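Local coordinates for rhamnogalacturonan endolyase YesW (Bacillus subtilis, PDB 2ZUX), which cleaves the rhamnogalacturonan backbone of plant cell-wall pectin by endo-type elimination and depends on calcium or manganese for activity, at residues Q323-S329 with L360-L366; F381-D386 with K411-M417; R264-A270 with I283-Y289; A176-M182 with A552-Y558. All blocks are in the same frame, centred on the assembly; numbering follows the deposited sequence.

Contact 1. Residues Q323-S329 with L360-L366; sequences QGNHNLS and LGHGDAL. With CA (calcium ion), chain C.
His326 and His362 come together from the two segments at one calcium ion. Each binds it through NE2, and Asp364 adds its OD1 at 2.1 Å from the metal. The two imidazoles form an offset edge-to-face pair with planes 84° apart, and CE1 of His362 lies over one face of the His326 ring. The rotation of the His362 ring is fixed at its edge. There ND1 donates to Gly324 O at 2.8 Å, in the carbonyl plane and on a lone pair. With CG opposite the backbone N (chi1 166°), the ring is turned across to His326. ND1 of His326 is held by Tyr288. Both segments are mostly loop and run into the first strands of successive beta-propeller blades, 329-331 and 366-369. Glu385 and two waters complete the calcium site. The Asn325 amide reaches along the second loop. Its OD1 takes a weak bond from Gly363 N and another bond from Gln382, and its ND2 makes a weak bond to Ala365 O at 3.0 Å. The folded Gln323 chain (chi2 -50°) brings OE1 back to Gly361 N, from which it accepts at 2.9 Å. At the other end, CD2 of Leu366 packs 3.7 Å from Leu328 CA.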
# COMPACT_ATOMS: atom_id res chain seq x y z
N GLN A 323 8.30 -11.18 16.93
CA GLN A 323 9.12 -10.83 15.76
C GLN A 323 8.49 -9.82 14.81
O GLN A 323 9.20 -9.24 14.00
CB GLN A 323 9.51 -12.10 14.97
CG GLN A 323 10.24 -13.16 15.80
CD GLN A 323 11.40 -12.59 16.57
OE1 GLN A 323 12.30 -11.96 16.01
NE2 GLN A 323 11.39 -12.80 17.88
N GLY A 324 7.17 -9.64 14.89
CA GLY A 324 6.48 -8.82 13.90
C GLY A 324 6.69 -7.33 14.03
O GLY A 324 6.99 -6.81 15.12
N ASN A 325 6.52 -6.64 12.91
CA ASN A 325 6.58 -5.19 12.82
C ASN A 325 5.16 -4.61 12.86
O ASN A 325 4.17 -5.34 12.81
CB ASN A 325 7.18 -4.80 11.48
CG ASN A 325 8.69 -4.64 11.50
OD1 ASN A 325 9.41 -5.24 12.32
ND2 ASN A 325 9.19 -3.80 10.60
N HIS A 326 5.06 -3.28 12.90
CA HIS A 326 3.79 -2.60 12.60
C HIS A 326 3.51 -2.56 11.09
O HIS A 326 2.94 -1.60 10.58
CB HIS A 326 3.79 -1.15 13.08
CG HIS A 326 4.26 -0.95 14.48
ND1 HIS A 326 3.51 -1.29 15.59
CD2 HIS A 326 5.40 -0.40 14.95
CE1 HIS A 326 4.18 -0.97 16.68
NE2 HIS A 326 5.32 -0.41 16.32
N ASN A 327 3.95 -3.60 10.38
CA ASN A 327 3.82 -3.69 8.93
C ASN A 327 4.31 -5.07 8.51
O ASN A 327 4.88 -5.80 9.31
CB ASN A 327 4.57 -2.55 8.19
CG ASN A 327 5.77 -2.00 8.96
OD1 ASN A 327 5.74 -0.86 9.47
ND2 ASN A 327 6.82 -2.78 9.04
N LEU A 328 4.03 -5.44 7.27
CA LEU A 328 4.48 -6.70 6.71
C LEU A 328 4.72 -6.52 5.21
O LEU A 328 4.36 -5.48 4.65
CB LEU A 328 3.49 -7.84 6.99
CG LEU A 328 1.99 -7.67 6.70
CD1 LEU A 328 1.69 -7.54 5.21
CD2 LEU A 328 1.22 -8.84 7.29
N SER A 329 5.33 -7.51 4.58
CA SER A 329 5.45 -7.54 3.13
C SER A 329 5.00 -8.91 2.63
O SER A 329 4.94 -9.87 3.41
CB SER A 329 6.89 -7.33 2.66
OG SER A 329 7.47 -6.15 3.21
N LEU A 360 15.63 -10.99 15.85
CA LEU A 360 15.95 -9.58 16.11
C LEU A 360 14.77 -8.79 16.65
O LEU A 360 14.92 -7.65 17.09
CB LEU A 360 16.56 -8.93 14.87
CG LEU A 360 17.92 -9.51 14.47
CD1 LEU A 360 18.30 -9.05 13.08
CD2 LEU A 360 19.02 -9.17 15.49
N GLY A 361 13.58 -9.40 16.61
CA GLY A 361 12.42 -8.81 17.25
C GLY A 361 11.75 -7.70 16.47
O GLY A 361 12.10 -7.40 15.31
N HIS A 362 10.80 -7.07 17.14
CA HIS A 362 9.90 -6.07 16.58
C HIS A 362 10.61 -4.83 16.05
O HIS A 362 11.56 -4.34 16.65
CB HIS A 362 8.90 -5.65 17.67
CG HIS A 362 8.15 -4.40 17.35
ND1 HIS A 362 7.08 -4.39 16.47
CD2 HIS A 362 8.30 -3.13 17.77
CE1 HIS A 362 6.63 -3.16 16.36
NE2 HIS A 362 7.34 -2.37 17.14
N GLY A 363 10.10 -4.31 14.93
CA GLY A 363 10.53 -3.00 14.44
C GLY A 363 9.42 -2.23 13.75
O GLY A 363 8.28 -2.71 13.64
N ASP A 364 9.77 -1.05 13.26
CA ASP A 364 8.77 -0.09 12.79
C ASP A 364 8.76 0.16 11.29
O ASP A 364 7.83 0.79 10.79
CB ASP A 364 8.93 1.25 13.51
CG ASP A 364 8.26 1.27 14.86
OD1 ASP A 364 8.25 0.22 15.53
OD2 ASP A 364 7.78 2.36 15.27
N ALA A 365 9.79 -0.31 10.59
CA ALA A 365 9.85 -0.13 9.14
C ALA A 365 10.44 -1.38 8.51
O ALA A 365 11.21 -2.10 9.16
CB ALA A 365 10.68 1.11 8.78
N LEU A 366 10.10 -1.61 7.24
CA LEU A 366 10.37 -2.88 6.57
C LEU A 366 10.33 -2.67 5.07
O LEU A 366 9.42 -2.02 4.56
CB LEU A 366 9.28 -3.87 6.96
CG LEU A 366 9.39 -5.33 6.52
CD1 LEU A 366 10.58 -6.00 7.19
CD2 LEU A 366 8.11 -6.05 6.88
CA CA C . 7.21 -0.21 17.35
O HOH W 1 6.55 -3.76 4.34
O HOH W 2 6.98 1.87 17.68
O HOH W 3 6.35 -0.44 19.33

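Contact 2. Residues F381-D386 with K411-M417; sequences FQVHED and KDVGRGM. With CA (calcium ion), chain C.
Val383 packs closely against the backbone of 413-416 and the side chain of Val413. Its CG2 lies 3.3 Å from Val413 O, and its CG1 lies 3.7 Å from Val413 CG1. The two valines cross at about a right angle. CG1 also faces Gly416, where a side chain would clash with it. Phe381 extends this buried part. With chi1 at 179° its ring swings away from its own N toward the second segment. There CE2 comes 3.5 Å from Met417 O and also meets Gly416 CA. Replacing Phe381 with an alanine would probably open a gap beside Gly416 and remove the ring from its packing on Val430. One direct hydrogen bond joins the segments, from Val413 N to His384 O at 3.0 Å, and it is nearly straight (164°).

Beyond this bond the contact is looser and wetter. Glu385 and Asp412 run side by side and point the same way, with carboxylate planes 45° apart. Glu385 OE1 and Asp412 OD1 are 4.5 Å apart, and one water donates to both. The calcium ion, bound to Glu385 OE1 at 2.1 Å, is likely to ease the repulsion between these like charges. Farther out, another water bridges Asp386 O and Lys411 O.

The contact is a junction between neighbouring propeller blades. Strand 379-383 belongs to one blade, and strand 416-419 is the first strand of the next. Glu385, on the loop after strand 379-383, joins His326, His362 and Asp364 at the calcium site beside this junction.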
# COMPACT_ATOMS: atom_id res chain seq x y z
N PHE A 381 15.25 -5.35 4.13
CA PHE A 381 15.88 -4.39 5.02
C PHE A 381 14.89 -4.02 6.10
O PHE A 381 13.74 -3.69 5.81
CB PHE A 381 16.33 -3.14 4.26
CG PHE A 381 16.97 -2.11 5.14
CD1 PHE A 381 18.18 -2.39 5.79
CD2 PHE A 381 16.40 -0.85 5.31
CE1 PHE A 381 18.78 -1.44 6.62
CE2 PHE A 381 17.00 0.10 6.13
CZ PHE A 381 18.20 -0.20 6.79
N GLN A 382 15.35 -4.07 7.35
CA GLN A 382 14.47 -3.89 8.49
C GLN A 382 15.21 -3.14 9.58
O GLN A 382 16.42 -3.27 9.71
CB GLN A 382 14.06 -5.26 9.04
CG GLN A 382 12.99 -5.23 10.12
CD GLN A 382 12.72 -6.61 10.71
OE1 GLN A 382 13.32 -7.60 10.30
NE2 GLN A 382 11.81 -6.67 11.68
N VAL A 383 14.46 -2.35 10.35
CA VAL A 383 14.98 -1.72 11.55
C VAL A 383 14.32 -2.32 12.78
O VAL A 383 13.27 -2.98 12.69
CB VAL A 383 14.84 -0.18 11.52
CG1 VAL A 383 15.70 0.40 10.39
CG2 VAL A 383 13.37 0.24 11.39
N HIS A 384 14.95 -2.10 13.94
CA HIS A 384 14.60 -2.83 15.15
C HIS A 384 14.48 -1.89 16.34
O HIS A 384 15.26 -0.94 16.47
CB HIS A 384 15.63 -3.93 15.39
CG HIS A 384 15.62 -4.96 14.31
ND1 HIS A 384 16.54 -5.00 13.29
CD2 HIS A 384 14.72 -5.94 14.05
CE1 HIS A 384 16.23 -5.98 12.45
NE2 HIS A 384 15.13 -6.57 12.90
N GLU A 385 13.50 -2.16 17.19
CA GLU A 385 13.11 -1.28 18.29
C GLU A 385 13.84 -1.59 19.59
O GLU A 385 14.03 -0.70 20.41
CB GLU A 385 11.61 -1.43 18.50
CG GLU A 385 10.98 -0.54 19.58
CD GLU A 385 9.50 -0.46 19.39
OE1 GLU A 385 9.09 -0.07 18.28
OE2 GLU A 385 8.73 -0.80 20.32
N ASP A 386 14.21 -2.85 19.79
CA ASP A 386 14.88 -3.28 21.01
C ASP A 386 16.29 -2.70 21.04
O ASP A 386 17.12 -3.02 20.19
CB ASP A 386 14.91 -4.82 21.06
CG ASP A 386 15.49 -5.39 22.35
OD1 ASP A 386 15.95 -4.63 23.22
OD2 ASP A 386 15.47 -6.64 22.47
N LYS A 411 20.14 1.30 20.45
CA LYS A 411 18.98 2.15 20.69
C LYS A 411 17.86 1.74 19.74
O LYS A 411 18.09 1.02 18.76
CB LYS A 411 19.31 3.64 20.48
CG LYS A 411 19.79 3.98 19.07
CD LYS A 411 20.20 5.45 18.91
CE LYS A 411 19.00 6.36 18.73
NZ LYS A 411 19.34 7.59 17.95
N ASP A 412 16.65 2.21 20.04
CA ASP A 412 15.49 2.08 19.16
C ASP A 412 15.80 2.78 17.83
O ASP A 412 16.12 3.97 17.81
CB ASP A 412 14.30 2.74 19.87
CG ASP A 412 13.00 2.64 19.09
OD1 ASP A 412 12.98 2.13 17.95
OD2 ASP A 412 11.97 3.09 19.65
N VAL A 413 15.76 2.03 16.74
CA VAL A 413 15.88 2.61 15.40
C VAL A 413 14.50 2.58 14.78
O VAL A 413 14.04 1.54 14.32
CB VAL A 413 16.91 1.85 14.52
CG1 VAL A 413 17.03 2.50 13.13
CG2 VAL A 413 18.28 1.83 15.22
N GLY A 414 13.82 3.73 14.78
CA GLY A 414 12.40 3.78 14.45
C GLY A 414 12.06 3.89 12.98
O GLY A 414 10.90 3.68 12.61
N ARG A 415 13.04 4.23 12.15
CA ARG A 415 12.81 4.44 10.73
C ARG A 415 13.94 3.82 9.93
O ARG A 415 15.09 3.82 10.35
CB ARG A 415 12.74 5.93 10.40
CG ARG A 415 11.65 6.72 11.10
CD ARG A 415 10.26 6.29 10.64
NE ARG A 415 9.28 7.26 11.10
CZ ARG A 415 8.87 8.32 10.40
NH1 ARG A 415 9.35 8.55 9.18
NH2 ARG A 415 7.99 9.15 10.93
N GLY A 416 13.60 3.30 8.75
CA GLY A 416 14.60 2.85 7.79
C GLY A 416 14.02 2.92 6.40
O GLY A 416 12.81 2.70 6.24
N MET A 417 14.86 3.21 5.41
CA MET A 417 14.43 3.32 4.03
C MET A 417 15.29 2.49 3.09
O MET A 417 16.45 2.21 3.40
CB MET A 417 14.45 4.77 3.58
CG MET A 417 13.07 5.41 3.49
SD MET A 417 12.05 4.74 2.16
CE MET A 417 12.96 5.32 0.72
CA CA C . 7.21 -0.21 17.35
O HOH W 4 10.72 1.62 16.66
O HOH W 3 6.35 -0.44 19.33
O HOH W 5 18.43 -1.72 18.10
O HOH W 2 6.98 1.87 17.68

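Contact 3. Residues R264-A270 with I283-Y289; sequences RVDRFLA and IMTRGYY
Strands 268-270 and 283-286 run antiparallel (163°), with Leu269 and Thr285 as a hydrogen-bonded pair between the non-hydrogen-bonded pairs Phe268-Arg286 and Ala270-Met284. Arg286 reaches past the strand end to the short 3-10 segment 264-265 and Asp266 just after it. It leaves the strand with chi1 -171° and stays extended to NE. NE donates to Val265 O at 2.7 Å, nearly straight (171°) and in the guanidinium plane. NH2 forms a salt bridge with Asp266 OD1 at 3.2 Å, while NH1 pairs with Glu229. Phe268 CZ lies over one face of the guanidinium. A methionine in place of Arg286 would probably leave Asp266 without this charge partner and Val265 O without its donor. Arg267 lies against two tyrosines. Its CB makes a CH-pi contact over the Tyr288 face, 3.9 Å from the ring centroid. Its NE meets the edge of Tyr289, 3.5 Å from CE2, and bonds to Asn263. Across the Leu269-Thr285 pair, Thr285 OG1 is 3.1 Å from Leu269 CB. A water accepts from Thr285 OG1 and donates to Arg267 O and Gly287 O. The strands form the first hairpin of a four-stranded propeller blade, and the tyrosines beyond it adjoin the calcium-binding His326 and His362.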
# COMPACT_ATOMS: atom_id res chain seq x y z
N ARG A 264 -1.51 -5.49 23.47
CA ARG A 264 -0.94 -6.49 22.56
C ARG A 264 -2.00 -7.30 21.82
O ARG A 264 -1.79 -7.67 20.65
CB ARG A 264 0.01 -7.40 23.34
CG ARG A 264 1.32 -6.71 23.68
CD ARG A 264 2.01 -7.38 24.85
NE ARG A 264 3.30 -6.78 25.16
CZ ARG A 264 3.47 -5.63 25.82
NH1 ARG A 264 2.42 -4.93 26.26
NH2 ARG A 264 4.70 -5.18 26.05
N VAL A 265 -3.12 -7.56 22.49
CA VAL A 265 -4.22 -8.32 21.91
C VAL A 265 -4.76 -7.70 20.63
O VAL A 265 -5.23 -8.41 19.74
CB VAL A 265 -5.37 -8.50 22.95
CG1 VAL A 265 -5.91 -7.14 23.41
CG2 VAL A 265 -6.49 -9.38 22.41
N ASP A 266 -4.67 -6.37 20.51
CA ASP A 266 -5.33 -5.66 19.42
C ASP A 266 -4.33 -5.09 18.42
O ASP A 266 -4.54 -4.02 17.85
CB ASP A 266 -6.24 -4.57 19.99
CG ASP A 266 -7.56 -5.13 20.52
OD1 ASP A 266 -7.88 -6.31 20.26
OD2 ASP A 266 -8.26 -4.35 21.21
N ARG A 267 -3.25 -5.84 18.18
CA ARG A 267 -2.24 -5.45 17.21
C ARG A 267 -2.48 -6.22 15.92
O ARG A 267 -2.08 -7.37 15.79
CB ARG A 267 -0.84 -5.71 17.77
CG ARG A 267 -0.49 -4.84 18.97
CD ARG A 267 -0.35 -3.38 18.56
NE ARG A 267 0.12 -2.58 19.68
CZ ARG A 267 0.77 -1.43 19.55
NH1 ARG A 267 1.05 -0.95 18.35
NH2 ARG A 267 1.18 -0.78 20.63
N PHE A 268 -3.15 -5.58 14.98
CA PHE A 268 -3.59 -6.25 13.75
C PHE A 268 -2.76 -5.85 12.55
O PHE A 268 -2.34 -4.69 12.43
CB PHE A 268 -5.06 -5.93 13.47
CG PHE A 268 -5.99 -6.40 14.55
CD1 PHE A 268 -6.39 -7.73 14.62
CD2 PHE A 268 -6.44 -5.51 15.52
CE1 PHE A 268 -7.26 -8.17 15.62
CE2 PHE A 268 -7.30 -5.94 16.53
CZ PHE A 268 -7.70 -7.27 16.58
N LEU A 269 -2.59 -6.81 11.64
CA LEU A 269 -2.10 -6.55 10.28
C LEU A 269 -2.96 -7.37 9.33
O LEU A 269 -3.78 -8.19 9.76
CB LEU A 269 -0.61 -6.90 10.13
CG LEU A 269 0.37 -6.22 11.09
CD1 LEU A 269 1.73 -6.90 10.99
CD2 LEU A 269 0.45 -4.73 10.78
N ALA A 270 -2.81 -7.13 8.03
CA ALA A 270 -3.57 -7.87 7.04
C ALA A 270 -2.86 -7.76 5.72
O ALA A 270 -2.02 -6.88 5.52
CB ALA A 270 -5.01 -7.33 6.92
N ILE A 283 -5.06 -12.50 4.16
CA ILE A 283 -4.33 -12.80 5.40
C ILE A 283 -4.79 -11.84 6.49
O ILE A 283 -4.80 -10.63 6.28
CB ILE A 283 -2.81 -12.61 5.21
CG1 ILE A 283 -2.32 -13.33 3.94
CG2 ILE A 283 -2.05 -13.04 6.48
CD1 ILE A 283 -2.51 -14.84 3.95
N MET A 284 -5.20 -12.38 7.64
CA MET A 284 -5.49 -11.57 8.83
C MET A 284 -4.53 -12.02 9.92
O MET A 284 -4.39 -13.23 10.17
CB MET A 284 -6.92 -11.78 9.32
CG MET A 284 -7.99 -11.21 8.40
SD MET A 284 -8.07 -9.38 8.52
CE MET A 284 -8.30 -9.04 6.79
N THR A 285 -3.86 -11.07 10.56
CA THR A 285 -2.93 -11.39 11.64
C THR A 285 -3.29 -10.68 12.94
O THR A 285 -4.00 -9.66 12.94
CB THR A 285 -1.46 -11.07 11.28
OG1 THR A 285 -1.21 -9.67 11.44
CG2 THR A 285 -1.17 -11.44 9.84
N ARG A 286 -2.80 -11.22 14.04
CA ARG A 286 -3.08 -10.65 15.35
C ARG A 286 -1.88 -10.91 16.23
O ARG A 286 -1.39 -12.04 16.30
CB ARG A 286 -4.33 -11.29 15.96
CG ARG A 286 -4.85 -10.62 17.23
CD ARG A 286 -6.18 -11.18 17.65
NE ARG A 286 -6.88 -10.24 18.52
CZ ARG A 286 -8.21 -10.17 18.65
NH1 ARG A 286 -8.99 -11.04 18.01
NH2 ARG A 286 -8.74 -9.24 19.44
N GLY A 287 -1.42 -9.86 16.90
CA GLY A 287 -0.26 -9.95 17.77
C GLY A 287 1.06 -9.78 17.04
O GLY A 287 1.19 -10.12 15.86
N TYR A 288 2.04 -9.27 17.77
CA TYR A 288 3.43 -9.37 17.33
C TYR A 288 4.46 -9.21 18.42
O TYR A 288 5.55 -9.76 18.30
CB TYR A 288 3.78 -8.49 16.12
CG TYR A 288 3.16 -7.12 16.04
CD1 TYR A 288 3.62 -6.06 16.82
CD2 TYR A 288 2.16 -6.86 15.10
CE1 TYR A 288 3.06 -4.79 16.71
CE2 TYR A 288 1.60 -5.60 14.97
CZ TYR A 288 2.06 -4.57 15.78
OH TYR A 288 1.50 -3.32 15.64
N TYR A 289 4.14 -8.50 19.50
CA TYR A 289 5.12 -8.33 20.58
C TYR A 289 5.43 -9.63 21.31
O TYR A 289 6.56 -9.83 21.76
CB TYR A 289 4.64 -7.30 21.58
CG TYR A 289 4.54 -5.91 21.03
CD1 TYR A 289 5.68 -5.15 20.80
CD2 TYR A 289 3.30 -5.33 20.73
CE1 TYR A 289 5.61 -3.86 20.30
CE2 TYR A 289 3.21 -4.04 20.24
CZ TYR A 289 4.37 -3.31 20.02
OH TYR A 289 4.26 -2.03 19.53
O HOH W 6 1.07 -8.03 20.22
O HOH W 7 -0.47 -8.88 13.90
O HOH W 8 -0.72 -3.18 14.23
O HOH W 9 -6.10 -8.70 11.28

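Contact 4. Residues A176-M182 with A552-Y558; sequences AHYTQFM and AWQNIAY. With CA (calcium ion), chain D; RAM (alpha-L-rhamnopyranose), chain M.
Gln180 reaches to the backbone of Ile556 and Ala557, where a type I beta turn from Trp553 to Ile556 ends. Here a loop that leads into the propeller strand 182-184 meets the segment that follows from helix 547-553. The glutamine chain is kinked (chi2 -54°). Its OE1 fits against Ile556 CA and accepts from Ala557 N at 2.9 Å, with the donor above the carbonyl plane. Its NE2 ties back to Ala176 O in its own loop, so both ends of the amide are used. On one flank, the Phe181 ring forms a flat wall for the Asn555 side chain. Ring and amide are stacked, 23° apart, and CG of Asn555 sits 3.6 Å above the ring. Beyond them the bent Met182 pushes its CE into a hollow between Ala552 O and Ile556 CG2, 3.5 Å from the latter. On the opposite flank, Ala557 CB rests against His177 ND1. Backbone O atoms of Asn555 and Ala557 bind a calcium ion, which Asp116 and Asn559 also hold. The His177 ring presents an edge to the face of Tyr558, with centroids 4.7 Å apart and planes at 63°. Tyr558 belongs to the substrate site, and its OH stands 3.0 Å from O2 of the bound rhamnose.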
# COMPACT_ATOMS: atom_id res chain seq x y z
N ALA A 176 -4.45 3.44 14.57
CA ALA A 176 -3.64 2.88 13.50
C ALA A 176 -3.62 1.35 13.47
O ALA A 176 -3.54 0.75 12.40
CB ALA A 176 -2.22 3.42 13.58
N HIS A 177 -3.68 0.74 14.65
CA HIS A 177 -3.42 -0.70 14.76
C HIS A 177 -4.67 -1.54 14.79
O HIS A 177 -4.57 -2.77 14.88
CB HIS A 177 -2.53 -0.95 15.97
CG HIS A 177 -1.27 -0.17 15.90
ND1 HIS A 177 -0.28 -0.44 14.97
CD2 HIS A 177 -0.87 0.95 16.55
CE1 HIS A 177 0.68 0.45 15.09
NE2 HIS A 177 0.35 1.30 16.05
N TYR A 178 -5.83 -0.89 14.67
CA TYR A 178 -7.11 -1.59 14.73
C TYR A 178 -7.57 -2.03 13.33
O TYR A 178 -7.14 -3.07 12.85
CB TYR A 178 -8.14 -0.76 15.53
CG TYR A 178 -7.75 -0.60 16.99
CD1 TYR A 178 -8.01 -1.63 17.92
CD2 TYR A 178 -7.09 0.54 17.44
CE1 TYR A 178 -7.65 -1.50 19.25
CE2 TYR A 178 -6.71 0.69 18.78
CZ TYR A 178 -7.00 -0.35 19.67
OH TYR A 178 -6.62 -0.23 20.99
N THR A 179 -8.40 -1.24 12.64
CA THR A 179 -8.91 -1.63 11.33
C THR A 179 -7.79 -1.65 10.29
O THR A 179 -7.09 -0.65 10.10
CB THR A 179 -10.03 -0.69 10.85
OG1 THR A 179 -11.12 -0.76 11.78
CG2 THR A 179 -10.53 -1.07 9.47
N GLN A 180 -7.67 -2.80 9.62
CA GLN A 180 -6.74 -3.02 8.52
C GLN A 180 -7.59 -3.51 7.35
O GLN A 180 -8.12 -4.61 7.39
CB GLN A 180 -5.69 -4.07 8.92
CG GLN A 180 -5.05 -3.84 10.29
CD GLN A 180 -4.45 -2.46 10.48
OE1 GLN A 180 -4.02 -1.80 9.53
NE2 GLN A 180 -4.41 -2.01 11.73
N PHE A 181 -7.75 -2.68 6.32
CA PHE A 181 -8.73 -2.97 5.27
C PHE A 181 -8.10 -3.39 3.96
O PHE A 181 -7.21 -2.73 3.43
CB PHE A 181 -9.75 -1.84 5.11
CG PHE A 181 -9.17 -0.50 4.70
CD1 PHE A 181 -9.30 -0.06 3.39
CD2 PHE A 181 -8.52 0.32 5.62
CE1 PHE A 181 -8.77 1.18 3.00
CE2 PHE A 181 -7.98 1.55 5.23
CZ PHE A 181 -8.11 1.97 3.93
N MET A 182 -8.57 -4.52 3.45
CA MET A 182 -8.06 -5.10 2.22
C MET A 182 -9.04 -4.87 1.09
O MET A 182 -10.22 -5.20 1.20
CB MET A 182 -7.80 -6.60 2.39
CG MET A 182 -6.57 -6.91 3.24
SD MET A 182 -5.04 -6.24 2.55
CE MET A 182 -4.64 -4.97 3.76
N ALA A 552 -2.04 -2.88 -1.74
CA ALA A 552 -3.09 -3.43 -0.89
C ALA A 552 -2.76 -3.30 0.60
O ALA A 552 -3.66 -3.02 1.39
CB ALA A 552 -3.40 -4.88 -1.26
N TRP A 553 -1.50 -3.49 1.00
CA TRP A 553 -1.16 -3.36 2.42
C TRP A 553 -0.65 -1.98 2.83
O TRP A 553 -0.31 -1.78 4.00
CB TRP A 553 -0.25 -4.48 2.97
CG TRP A 553 1.07 -4.74 2.26
CD1 TRP A 553 1.42 -5.91 1.65
CD2 TRP A 553 2.23 -3.88 2.17
NE1 TRP A 553 2.69 -5.83 1.16
CE2 TRP A 553 3.21 -4.60 1.44
CE3 TRP A 553 2.52 -2.57 2.58
CZ2 TRP A 553 4.47 -4.06 1.14
CZ3 TRP A 553 3.77 -2.03 2.26
CH2 TRP A 553 4.72 -2.78 1.55
N GLN A 554 -0.61 -1.02 1.90
CA GLN A 554 -0.05 0.29 2.26
C GLN A 554 -0.71 0.90 3.49
O GLN A 554 -0.04 1.48 4.35
CB GLN A 554 -0.08 1.27 1.09
CG GLN A 554 0.75 2.52 1.38
CD GLN A 554 0.88 3.41 0.17
OE1 GLN A 554 0.47 4.57 0.19
NE2 GLN A 554 1.45 2.86 -0.90
N ASN A 555 -2.03 0.77 3.59
CA ASN A 555 -2.74 1.37 4.72
C ASN A 555 -2.39 0.78 6.06
O ASN A 555 -2.56 1.43 7.08
CB ASN A 555 -4.27 1.32 4.52
CG ASN A 555 -4.85 -0.09 4.62
OD1 ASN A 555 -4.99 -0.79 3.61
ND2 ASN A 555 -5.24 -0.47 5.81
N ILE A 556 -1.95 -0.48 6.09
CA ILE A 556 -1.96 -1.18 7.36
C ILE A 556 -0.99 -0.58 8.37
O ILE A 556 0.16 -0.21 8.04
CB ILE A 556 -1.79 -2.70 7.24
CG1 ILE A 556 -0.34 -3.08 6.98
CG2 ILE A 556 -2.76 -3.27 6.19
CD1 ILE A 556 -0.10 -4.58 6.98
N ALA A 557 -1.50 -0.46 9.59
CA ALA A 557 -0.73 0.02 10.74
C ALA A 557 0.21 1.16 10.32
O ALA A 557 -0.27 2.20 9.85
CB ALA A 557 -0.01 -1.14 11.43
N TYR A 558 1.52 1.02 10.49
CA TYR A 558 2.43 2.07 10.07
C TYR A 558 2.81 1.93 8.60
O TYR A 558 3.75 1.21 8.25
CB TYR A 558 3.66 2.15 10.98
CG TYR A 558 3.36 2.56 12.41
CD1 TYR A 558 2.14 3.16 12.77
CD2 TYR A 558 4.30 2.36 13.42
CE1 TYR A 558 1.89 3.54 14.09
CE2 TYR A 558 4.04 2.73 14.74
CZ TYR A 558 2.83 3.31 15.06
OH TYR A 558 2.53 3.69 16.35
CA CA D . -2.14 3.06 8.65
C1 RAM M . -0.09 7.24 15.03
C2 RAM M . 1.42 7.11 15.22
C3 RAM M . 2.11 8.47 15.08
C4 RAM M . 1.47 9.51 16.00
C5 RAM M . -0.04 9.56 15.75
C6 RAM M . -0.71 10.50 16.75
O1 RAM M . -0.39 7.48 13.68
O2 RAM M . 1.65 6.56 16.51
O3 RAM M . 3.50 8.36 15.37
O4 RAM M . 2.08 10.78 15.79
O5 RAM M . -0.62 8.26 15.86
O HOH W 10 -3.83 1.89 9.86
O HOH W 11 -5.77 0.87 8.18
O HOH W 12 -6.23 -2.61 0.75
O HOH W 13 -2.19 4.62 10.34

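From the N terminus, segment 176-182 comes first and meets its partner only at 552-558. Contact 4 therefore closes a loop of 369 residues that contains the other three contacts. Within it they follow in series without crossing. Contact 3 closes a short hairpin loop within one propeller blade. Contact 1 then closes a loop around the strands of the next blade, and contact 2 ties the blade after that to its successor. Contacts 1 and 2 share a calcium ion and two of its waters. Contacts 3 and 4 both reach contact 1 at His326, through Tyr288 and the Tyr558 backbone. Contacts 2 and 4 do not touch.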